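Local atomic coordinates of putative hemin transport system, substrate-binding protein (PDB entry 5Y8A), a protein that binds heme, probably as the periplasmic substrate-binding component of a heme uptake transporter. Residues A72-G77 with V92-E97; R151-L156 with N183-F188. All coordinates share one frame; numbering follows the deposited sequence.

Contact 1 (A72-G77 with V92-E97)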
ATOM      1  N   ALA A  72       4.361   1.424 -15.370  1.00 21.97           N
ATOM      2  CA  ALA A  72       3.478   2.389 -14.745  1.00 22.43           C
ATOM      3  C   ALA A  72       2.306   1.669 -14.109  1.00 21.43           C
ATOM      4  O   ALA A  72       1.721   0.766 -14.715  1.00 19.16           O
ATOM      5  CB  ALA A  72       2.961   3.411 -15.763  1.00 26.14           C
ATOM      6  N   SER A  73       1.945   2.078 -12.899  1.00 22.30           N
ATOM      7  CA  SER A  73       0.668   1.622 -12.386  1.00 25.67           C
ATOM      8  C   SER A  73      -0.443   2.172 -13.271  1.00 27.33           C
ATOM      9  O   SER A  73      -0.324   3.255 -13.861  1.00 25.35           O
ATOM     10  CB  SER A  73       0.479   2.040 -10.931  1.00 28.43           C
ATOM     11  OG  SER A  73       0.411   3.445 -10.811  1.00 35.91           O
ATOM     12  N   ALA A  74      -1.513   1.386 -13.412  1.00 28.87           N
ATOM     13  CA  ALA A  74      -2.667   1.839 -14.182  1.00 33.63           C
ATOM     14  C   ALA A  74      -3.206   3.169 -13.667  1.00 35.99           C
ATOM     15  O   ALA A  74      -3.877   3.887 -14.411  1.00 39.14           O
ATOM     16  CB  ALA A  74      -3.764   0.765 -14.160  1.00 36.17           C
ATOM     17  N   GLU A  75      -2.896   3.517 -12.421  1.00 36.39           N
ATOM     18  CA  GLU A  75      -3.250   4.777 -11.799  1.00 37.89           C
ATOM     19  C   GLU A  75      -2.357   5.939 -12.232  1.00 33.16           C
ATOM     20  O   GLU A  75      -2.610   7.074 -11.822  1.00 33.73           O
ATOM     21  CB  GLU A  75      -3.184   4.609 -10.276  1.00 44.52           C
ATOM     22  CG  GLU A  75      -2.739   3.202  -9.827  1.00 50.67           C
ATOM     23  CD  GLU A  75      -1.680   3.222  -8.720  1.00 55.87           C
ATOM     24  OE1 GLU A  75      -1.804   2.452  -7.742  1.00 58.17           O
ATOM     25  OE2 GLU A  75      -0.711   4.003  -8.839  1.00 57.70           O
ATOM     26  N   ALA A  76      -1.317   5.693 -13.023  1.00 30.83           N
ATOM     27  CA  ALA A  76      -0.404   6.766 -13.410  1.00 24.92           C
ATOM     28  C   ALA A  76      -1.121   7.756 -14.314  1.00 25.81           C
ATOM     29  O   ALA A  76      -1.917   7.365 -15.164  1.00 22.92           O
ATOM     30  CB  ALA A  76       0.820   6.202 -14.124  1.00 21.90           C
ATOM     31  N   GLY A  77      -0.854   9.045 -14.120  1.00 24.78           N
ATOM     32  CA  GLY A  77      -1.529  10.059 -14.894  1.00 20.61           C
ATOM     33  C   GLY A  77      -0.888  11.426 -14.788  1.00 20.51           C
ATOM     34  O   GLY A  77       0.157  11.594 -14.155  1.00 21.89           O
ATOM     35  N   VAL A  92       5.538   2.290 -22.739  1.00 29.86           N
ATOM     36  CA  VAL A  92       4.913   2.353 -21.420  1.00 28.50           C
ATOM     37  C   VAL A  92       4.110   1.077 -21.236  1.00 30.02           C
ATOM     38  O   VAL A  92       3.190   0.800 -22.014  1.00 32.68           O
ATOM     39  CB  VAL A  92       3.999   3.577 -21.263  1.00 27.25           C
ATOM     40  CG1 VAL A  92       3.269   3.519 -19.913  1.00 24.51           C
ATOM     41  CG2 VAL A  92       4.782   4.884 -21.435  1.00 23.58           C
ATOM     42  N   THR A  93       4.448   0.300 -20.210  1.00 27.37           N
ATOM     43  CA  THR A  93       3.711  -0.921 -19.906  1.00 26.16           C
ATOM     44  C   THR A  93       2.986  -0.739 -18.585  1.00 25.76           C
ATOM     45  O   THR A  93       3.616  -0.442 -17.563  1.00 23.25           O
ATOM     46  CB  THR A  93       4.642  -2.122 -19.852  1.00 28.46           C
ATOM     47  OG1 THR A  93       5.417  -2.137 -21.053  1.00 29.41           O
ATOM     48  CG2 THR A  93       3.825  -3.416 -19.749  1.00 30.45           C
ATOM     49  N   THR A  94       1.672  -0.925 -18.616  1.00 27.49           N
ATOM     50  CA  THR A  94       0.788  -0.565 -17.525  1.00 29.40           C
ATOM     51  C   THR A  94       0.334  -1.809 -16.769  1.00 29.87           C
ATOM     52  O   THR A  94       0.165  -2.882 -17.357  1.00 31.24           O
ATOM     53  CB  THR A  94      -0.398   0.231 -18.077  1.00 33.46           C
ATOM     54  OG1 THR A  94       0.067   1.525 -18.474  1.00 35.99           O
ATOM     55  CG2 THR A  94      -1.461   0.426 -17.047  1.00 34.15           C
ATOM     56  N   PHE A  95       0.165  -1.648 -15.449  1.00 27.33           N
ATOM     57  CA  PHE A  95      -0.154  -2.714 -14.506  1.00 30.51           C
ATOM     58  C   PHE A  95      -1.302  -2.259 -13.611  1.00 32.81           C
ATOM     59  O   PHE A  95      -1.332  -1.109 -13.173  1.00 34.39           O
ATOM     60  CB  PHE A  95       1.077  -3.071 -13.642  1.00 26.24           C
ATOM     61  CG  PHE A  95       2.238  -3.583 -14.433  1.00 24.62           C
ATOM     62  CD1 PHE A  95       3.122  -2.706 -15.031  1.00 25.14           C
ATOM     63  CD2 PHE A  95       2.440  -4.950 -14.593  1.00 25.96           C
ATOM     64  CE1 PHE A  95       4.186  -3.175 -15.794  1.00 27.71           C
ATOM     65  CE2 PHE A  95       3.507  -5.433 -15.351  1.00 28.56           C
ATOM     66  CZ  PHE A  95       4.378  -4.558 -15.943  1.00 29.69           C
ATOM     67  N   ASP A  96      -2.258  -3.140 -13.361  1.00 37.27           N
ATOM     68  CA  ASP A  96      -3.355  -2.741 -12.492  1.00 44.47           C
ATOM     69  C   ASP A  96      -2.982  -2.931 -11.019  1.00 44.78           C
ATOM     70  O   ASP A  96      -2.067  -3.679 -10.665  1.00 46.61           O
ATOM     71  CB  ASP A  96      -4.622  -3.522 -12.826  1.00 52.06           C
ATOM     72  CG  ASP A  96      -5.605  -2.726 -13.697  1.00 57.09           C
ATOM     73  OD1 ASP A  96      -5.824  -1.526 -13.425  1.00 57.70           O
ATOM     74  OD2 ASP A  96      -6.179  -3.310 -14.646  1.00 59.84           O
ATOM     75  N   GLU A  97      -3.704  -2.229 -10.156  1.00 44.45           N
ATOM     76  CA  GLU A  97      -3.446  -2.201  -8.721  1.00 44.42           C
ATOM     77  C   GLU A  97      -4.716  -2.631  -7.997  1.00 43.11           C
ATOM     78  O   GLU A  97      -5.350  -1.838  -7.288  1.00 47.07           O
ATOM     79  CB  GLU A  97      -2.985  -0.804  -8.270  1.00 49.17           C
ATOM     80  CG  GLU A  97      -1.707  -0.340  -8.941  1.00 53.45           C
ATOM     81  CD  GLU A  97      -0.461  -0.763  -8.184  1.00 55.63           C
ATOM     82  OE1 GLU A  97      -0.315  -0.350  -7.014  1.00 55.75           O
ATOM     83  OE2 GLU A  97       0.368  -1.512  -8.755  1.00 56.77           O
TER

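Contact 2 (R151-L156 with N183-F188). With HEM (protoporphyrin IX containing Fe), chain D.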
ATOM      1  N   ARG A 151     -13.633  -5.327  15.094  1.00 26.18           N
ATOM      2  CA  ARG A 151     -13.974  -4.232  14.194  1.00 28.34           C
ATOM      3  C   ARG A 151     -12.866  -3.187  14.220  1.00 26.34           C
ATOM      4  O   ARG A 151     -12.531  -2.656  15.288  1.00 28.24           O
ATOM      5  CB  ARG A 151     -15.313  -3.614  14.601  1.00 32.66           C
ATOM      6  CG  ARG A 151     -16.450  -4.622  14.647  1.00 38.06           C
ATOM      7  CD  ARG A 151     -17.721  -4.015  15.248  1.00 44.09           C
ATOM      8  NE  ARG A 151     -18.209  -2.875  14.471  1.00 45.87           N
ATOM      9  CZ  ARG A 151     -18.908  -2.981  13.345  1.00 45.26           C
ATOM     10  NH1 ARG A 151     -19.204  -4.179  12.857  1.00 45.29           N
ATOM     11  NH2 ARG A 151     -19.309  -1.891  12.705  1.00 45.01           N
ATOM     12  N   VAL A 152     -12.303  -2.885  13.047  1.00 21.88           N
ATOM     13  CA  VAL A 152     -11.157  -1.985  12.920  1.00 19.38           C
ATOM     14  C   VAL A 152     -11.553  -0.769  12.089  1.00 19.37           C
ATOM     15  O   VAL A 152     -12.068  -0.904  10.971  1.00 19.51           O
ATOM     16  CB  VAL A 152      -9.937  -2.688  12.283  1.00 17.47           C
ATOM     17  CG1 VAL A 152      -8.775  -1.705  12.157  1.00 15.57           C
ATOM     18  CG2 VAL A 152      -9.521  -3.891  13.112  1.00 19.40           C
ATOM     19  N   LEU A 153     -11.291   0.414  12.633  1.00 18.49           N
ATOM     20  CA  LEU A 153     -11.440   1.677  11.925  1.00 20.69           C
ATOM     21  C   LEU A 153     -10.065   2.101  11.441  1.00 21.01           C
ATOM     22  O   LEU A 153      -9.128   2.164  12.236  1.00 22.88           O
ATOM     23  CB  LEU A 153     -12.038   2.742  12.850  1.00 28.37           C
ATOM     24  CG  LEU A 153     -11.912   4.205  12.426  1.00 31.19           C
ATOM     25  CD1 LEU A 153     -12.811   4.445  11.257  1.00 32.99           C
ATOM     26  CD2 LEU A 153     -12.260   5.150  13.580  1.00 34.37           C
ATOM     27  N   PHE A 154      -9.922   2.344  10.142  1.00 21.31           N
ATOM     28  CA  PHE A 154      -8.657   2.846   9.620  1.00 20.07           C
ATOM     29  C   PHE A 154      -8.747   4.334   9.328  1.00 18.85           C
ATOM     30  O   PHE A 154      -9.698   4.796   8.693  1.00 21.74           O
ATOM     31  CB  PHE A 154      -8.199   2.137   8.353  1.00 21.37           C
ATOM     32  CG  PHE A 154      -6.915   2.707   7.820  1.00 22.49           C
ATOM     33  CD1 PHE A 154      -5.742   2.595   8.564  1.00 22.86           C
ATOM     34  CD2 PHE A 154      -6.884   3.414   6.632  1.00 20.28           C
ATOM     35  CE1 PHE A 154      -4.555   3.150   8.113  1.00 20.54           C
ATOM     36  CE2 PHE A 154      -5.688   3.960   6.165  1.00 19.17           C
ATOM     37  CZ  PHE A 154      -4.528   3.838   6.910  1.00 19.07           C
ATOM     38  N   VAL A 155      -7.743   5.071   9.773  1.00 18.92           N
ATOM     39  CA  VAL A 155      -7.675   6.514   9.609  1.00 22.76           C
ATOM     40  C   VAL A 155      -6.466   6.808   8.724  1.00 24.51           C
ATOM     41  O   VAL A 155      -5.328   6.516   9.107  1.00 22.48           O
ATOM     42  CB  VAL A 155      -7.575   7.233  10.960  1.00 22.51           C
ATOM     43  CG1 VAL A 155      -7.423   8.709  10.757  1.00 26.39           C
ATOM     44  CG2 VAL A 155      -8.805   6.929  11.842  1.00 21.73           C
ATOM     45  N   LEU A 156      -6.739   7.151   7.469  0.55 25.39           N
ATOM     46  CA  LEU A 156      -5.666   7.452   6.539  0.55 26.18           C
ATOM     47  C   LEU A 156      -5.113   8.827   6.833  0.55 27.65           C
ATOM     48  O   LEU A 156      -3.902   9.058   6.746  0.55 27.10           O
ATOM     49  CB  LEU A 156      -6.184   7.367   5.104  0.55 26.57           C
ATOM     50  CG  LEU A 156      -5.213   7.580   3.947  0.55 26.77           C
ATOM     51  CD1 LEU A 156      -4.244   6.401   3.832  0.55 24.26           C
ATOM     52  CD2 LEU A 156      -5.987   7.764   2.652  0.55 27.55           C
ATOM     53  N   ASN A 183     -13.877  -4.509   8.837  1.00 22.75           N
ATOM     54  CA  ASN A 183     -13.844  -3.056   8.762  1.00 23.11           C
ATOM     55  C   ASN A 183     -14.998  -2.498   9.570  1.00 27.12           C
ATOM     56  O   ASN A 183     -16.158  -2.858   9.328  1.00 27.02           O
ATOM     57  CB  ASN A 183     -13.946  -2.592   7.317  1.00 22.46           C
ATOM     58  CG  ASN A 183     -13.654  -1.106   7.154  1.00 21.07           C
ATOM     59  OD1 ASN A 183     -13.645  -0.355   8.122  1.00 23.02           O
ATOM     60  ND2 ASN A 183     -13.438  -0.678   5.919  1.00 19.34           N
ATOM     61  N   ALA A 184     -14.693  -1.618  10.524  1.00 27.34           N
ATOM     62  CA  ALA A 184     -15.777  -1.051  11.318  1.00 28.40           C
ATOM     63  C   ALA A 184     -16.623  -0.076  10.514  1.00 29.11           C
ATOM     64  O   ALA A 184     -17.730   0.257  10.945  1.00 29.99           O
ATOM     65  CB  ALA A 184     -15.226  -0.362  12.567  1.00 25.84           C
ATOM     66  N   MET A 185     -16.138   0.385   9.367  1.00 28.48           N
ATOM     67  CA  MET A 185     -16.884   1.310   8.521  1.00 30.73           C
ATOM     68  C   MET A 185     -17.546   0.532   7.392  1.00 31.16           C
ATOM     69  O   MET A 185     -16.865  -0.163   6.629  1.00 26.97           O
ATOM     70  CB  MET A 185     -15.973   2.403   7.968  1.00 29.90           C
ATOM     71  CG  MET A 185     -15.232   3.130   9.057  1.00 32.72           C
ATOM     72  SD  MET A 185     -16.403   3.795  10.265  1.00 38.02           S
ATOM     73  CE  MET A 185     -17.376   4.831   9.170  1.00 36.11           C
ATOM     74  N   GLN A 186     -18.869   0.662   7.287  1.00 33.95           N
ATOM     75  CA  GLN A 186     -19.675  -0.081   6.329  1.00 35.54           C
ATOM     76  C   GLN A 186     -20.623   0.872   5.613  1.00 37.53           C
ATOM     77  O   GLN A 186     -20.946   1.952   6.120  1.00 38.34           O
ATOM     78  CB  GLN A 186     -20.470  -1.203   7.026  1.00 36.91           C
ATOM     79  CG  GLN A 186     -19.606  -2.296   7.663  1.00 31.46           C
ATOM     80  CD  GLN A 186     -18.937  -3.180   6.631  1.00 30.29           C
ATOM     81  OE1 GLN A 186     -19.481  -3.397   5.555  1.00 28.99           O
ATOM     82  NE2 GLN A 186     -17.731  -3.677   6.946  1.00 27.68           N
ATOM     83  N   GLY A 187     -21.045   0.479   4.413  1.00 37.13           N
ATOM     84  CA  GLY A 187     -22.067   1.224   3.706  1.00 39.59           C
ATOM     85  C   GLY A 187     -21.578   2.318   2.784  1.00 39.89           C
ATOM     86  O   GLY A 187     -22.397   3.112   2.309  1.00 41.38           O
ATOM     87  N   PHE A 188     -20.277   2.394   2.514  1.00 37.13           N
ATOM     88  CA  PHE A 188     -19.760   3.361   1.555  1.00 35.25           C
ATOM     89  C   PHE A 188     -18.415   2.868   1.040  1.00 30.69           C
ATOM     90  O   PHE A 188     -17.732   2.074   1.694  1.00 28.82           O
ATOM     91  CB  PHE A 188     -19.626   4.760   2.175  1.00 36.28           C
ATOM     92  CG  PHE A 188     -18.519   4.874   3.198  1.00 35.98           C
ATOM     93  CD1 PHE A 188     -18.725   4.474   4.507  1.00 35.59           C
ATOM     94  CD2 PHE A 188     -17.279   5.382   2.845  1.00 33.51           C
ATOM     95  CE1 PHE A 188     -17.715   4.578   5.450  1.00 34.22           C
ATOM     96  CE2 PHE A 188     -16.270   5.491   3.781  1.00 32.30           C
ATOM     97  CZ  PHE A 188     -16.486   5.074   5.080  1.00 31.14           C
TER
HETATM   98  CHA HEM D 402      -5.586   7.545  -1.212  1.00 40.81           C
HETATM   99  CHB HEM D 402      -1.204   7.781   0.838  1.00 39.63           C
HETATM  100  CHC HEM D 402      -1.023  12.674   0.809  1.00 47.47           C
HETATM  101  CHD HEM D 402      -5.346  12.389  -1.281  1.00 49.39           C
HETATM  102  C1A HEM D 402      -4.400   7.146  -0.627  1.00 41.50           C
HETATM  103  C2A HEM D 402      -3.966   5.787  -0.342  1.00 42.43           C
HETATM  104  C3A HEM D 402      -2.749   5.878   0.221  1.00 40.17           C
HETATM  105  C4A HEM D 402      -2.377   7.279   0.317  1.00 39.91           C
HETATM  106  CMA HEM D 402      -1.855   4.719   0.698  1.00 34.25           C
HETATM  107  CAA HEM D 402      -4.770   4.486  -0.650  1.00 44.31           C
HETATM  108  CBA HEM D 402      -5.293   3.861   0.643  1.00 34.43           C
HETATM  109  CGA HEM D 402      -6.326   2.764   0.489  1.00 33.49           C
HETATM  110  O1A HEM D 402      -6.845   2.329   1.548  1.00 33.93           O
HETATM  111  O2A HEM D 402      -6.643   2.315  -0.646  1.00 32.36           O
HETATM  112  C1B HEM D 402      -0.783   9.095   0.952  1.00 42.99           C
HETATM  113  C2B HEM D 402       0.547   9.479   1.367  1.00 44.44           C
HETATM  114  C3B HEM D 402       0.631  10.819   1.376  1.00 45.58           C
HETATM  115  C4B HEM D 402      -0.660  11.347   0.952  1.00 45.60           C
HETATM  116  CMB HEM D 402       1.649   8.462   1.739  1.00 44.54           C
HETATM  117  CAB HEM D 402       1.895  11.626   1.771  1.00 48.00           C
HETATM  118  CBB HEM D 402       1.944  12.967   1.754  1.00 49.05           C
HETATM  119  C1C HEM D 402      -2.177  13.056   0.176  1.00 47.66           C
HETATM  120  C2C HEM D 402      -2.571  14.381  -0.266  1.00 48.69           C
HETATM  121  C3C HEM D 402      -3.777  14.270  -0.853  1.00 49.95           C
HETATM  122  C4C HEM D 402      -4.167  12.879  -0.787  1.00 49.01           C
HETATM  123  CMC HEM D 402      -1.713  15.656  -0.105  1.00 52.61           C
HETATM  124  CAC HEM D 402      -4.710  15.333  -1.494  1.00 52.95           C
HETATM  125  CBC HEM D 402      -4.611  16.655  -1.305  1.00 56.50           C
HETATM  126  C1D HEM D 402      -5.754  11.088  -1.419  1.00 47.77           C
HETATM  127  C2D HEM D 402      -7.036  10.730  -1.969  1.00 48.81           C
HETATM  128  C3D HEM D 402      -7.129   9.399  -1.979  1.00 47.97           C
HETATM  129  C4D HEM D 402      -5.900   8.871  -1.409  1.00 44.74           C
HETATM  130  CMD HEM D 402      -8.065  11.772  -2.465  1.00 50.19           C
HETATM  131  CAD HEM D 402      -8.350   8.579  -2.456  1.00 52.55           C
HETATM  132  CBD HEM D 402      -9.501   8.883  -1.478  1.00 58.39           C
HETATM  133  CGD HEM D 402     -10.790   8.197  -1.853  1.00 61.27           C
HETATM  134  O1D HEM D 402     -11.879   8.825  -1.675  1.00 64.22           O
HETATM  135  O2D HEM D 402     -10.724   7.033  -2.337  1.00 59.35           O
HETATM  136  NA  HEM D 402      -3.408   8.017  -0.205  1.00 41.31           N
HETATM  137  NB  HEM D 402      -1.491  10.264   0.703  1.00 43.38           N
HETATM  138  NC  HEM D 402      -3.175  12.165  -0.160  1.00 47.66           N
HETATM  139  ND  HEM D 402      -5.075   9.939  -1.071  1.00 45.17           N
HETATM  140 FE   HEM D 402      -3.170  10.089  -0.057  1.00 45.84          FE
HETATM  141  O   HOH W   1     -12.152   1.832   8.479  1.00 21.99           O

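Contact 1 (A72-G77 with V92-E97)
Ala-72 and Ser-73 pair with Thr-94 and Phe-95 in the parallel strands 69-73 and 91-95, which helix 79-87 connects in a beta-alpha-beta unit. Ala-72 is gripped at both its backbone polar atoms: its N donates to Thr-93 O at 3.0 Å, nearly straight at 168°, and its O accepts from Phe-95 N at 3.0 Å. The same carbonyl oxygen lies in the plane of the Phe-95 ring, at its edge. Two residues on, Ala-74 N donates to Phe-95 O, although their modelled separation is too short to trust in detail.

The Thr-94 methyl CG2 stands anti to the backbone N (chi1 -71° for OG1), which turns it toward the start of the 73-76 turn, 3.7 Å from Ala-74 CB. Ala-72 CB meets Val-92 CG1 more loosely, at 4.2 Å. At the end of strand 69-73, the type I turn from Ser-73 to Ala-76 is closed by Ala-76 N donating to Ser-73 O. Glu-75 and Glu-97 cross there at about a right angle, and their OE1 atoms, both acceptors, come within 3.3 Å, although the exact placement of the Glu-75 carboxylate is uncertain. Lys-107 forms a salt bridge with Glu-97 and probably eases this like-charge approach. Ser-73 CB packs against Glu-97 CG at 3.8 Å.

Glu-75 also touches Arg-55, a heme-binding residue, so the turn reaches the ligand cleft. The arrangement is typical of the C-terminal strand ends of a parallel alpha/beta sheet, whose following loops line the binding cleft in periplasmic binding proteins.

Contact 2 (R151-L156 with N183-F188)
Val-152 O receives Ala-184 N in a straight bond of 2.8 Å and 179° at the hydrogen, although the donor stands 53° out of the carbonyl plane. This bond belongs to the parallel bridge between Val-152 and Asn-183, where the short edge strand 182-183 joins the second parallel sheet of this periplasmic binding protein. Val-152 also bonds to Arg-182 through the backbone, which completes the pairing.

Side chains close in around Ala-184. Arg-151 CB lies 3.8 Å from Ala-184 CB, and a bend at chi3 carries the guanidinium back so that one of its faces lies over Ala-184 CA. Its NH2 comes near Ala-184 O at too poor an angle for a bond; NE donates to Ala-202 O, at the end of helix 196-202, which helps to hold the group in place. Leu-153 and Met-185 run side by side in the same direction, CD1 of the leucine 3.5 Å from CG of the methionine. Helix 196-202 covers both, through Leu-199 on Leu-153 and Ala-202 on Met-185.

In the next shell, Asn-183 shapes the chain as it leaves the strand. With CG anti to the backbone N (chi1 -169°), OD1 accepts from Met-185 N at 2.9 Å, an Asx turn, while ND2 donates to Asp-173 OD1 and Ala-166 O. Gln-186 NE2 adds a bond to Asn-183 O. Strand 151-155 runs on to Leu-156, a two-conformer side chain beside a bound heme. A water extends the pairing past the bridge, accepting from Phe-154 N at 2.8 Å and donating to Asn-183 OD1 at 2.7 Å.

The two contacts occupy different parallel sheets of the binding protein, each of four strands in the order 2-1-3-4, and their centres lie about 27 Å apart without touching. Each joins an outermost strand to its inner neighbour. Contact 1 is a surface contact: backbone pairing passes into a turn beside the heme cleft, where acidic side chains meet and a lysine probably offers partial compensation. Contact 2 is buried, and its edge strand is shorter, so a single direct backbone bond between the segments is supplemented by an asparagine side chain, a water and apolar packing. Acidic side chains thus mark the strand ends of contact 1, whereas contact 2 lays an arginine over the backbone at Ala-184.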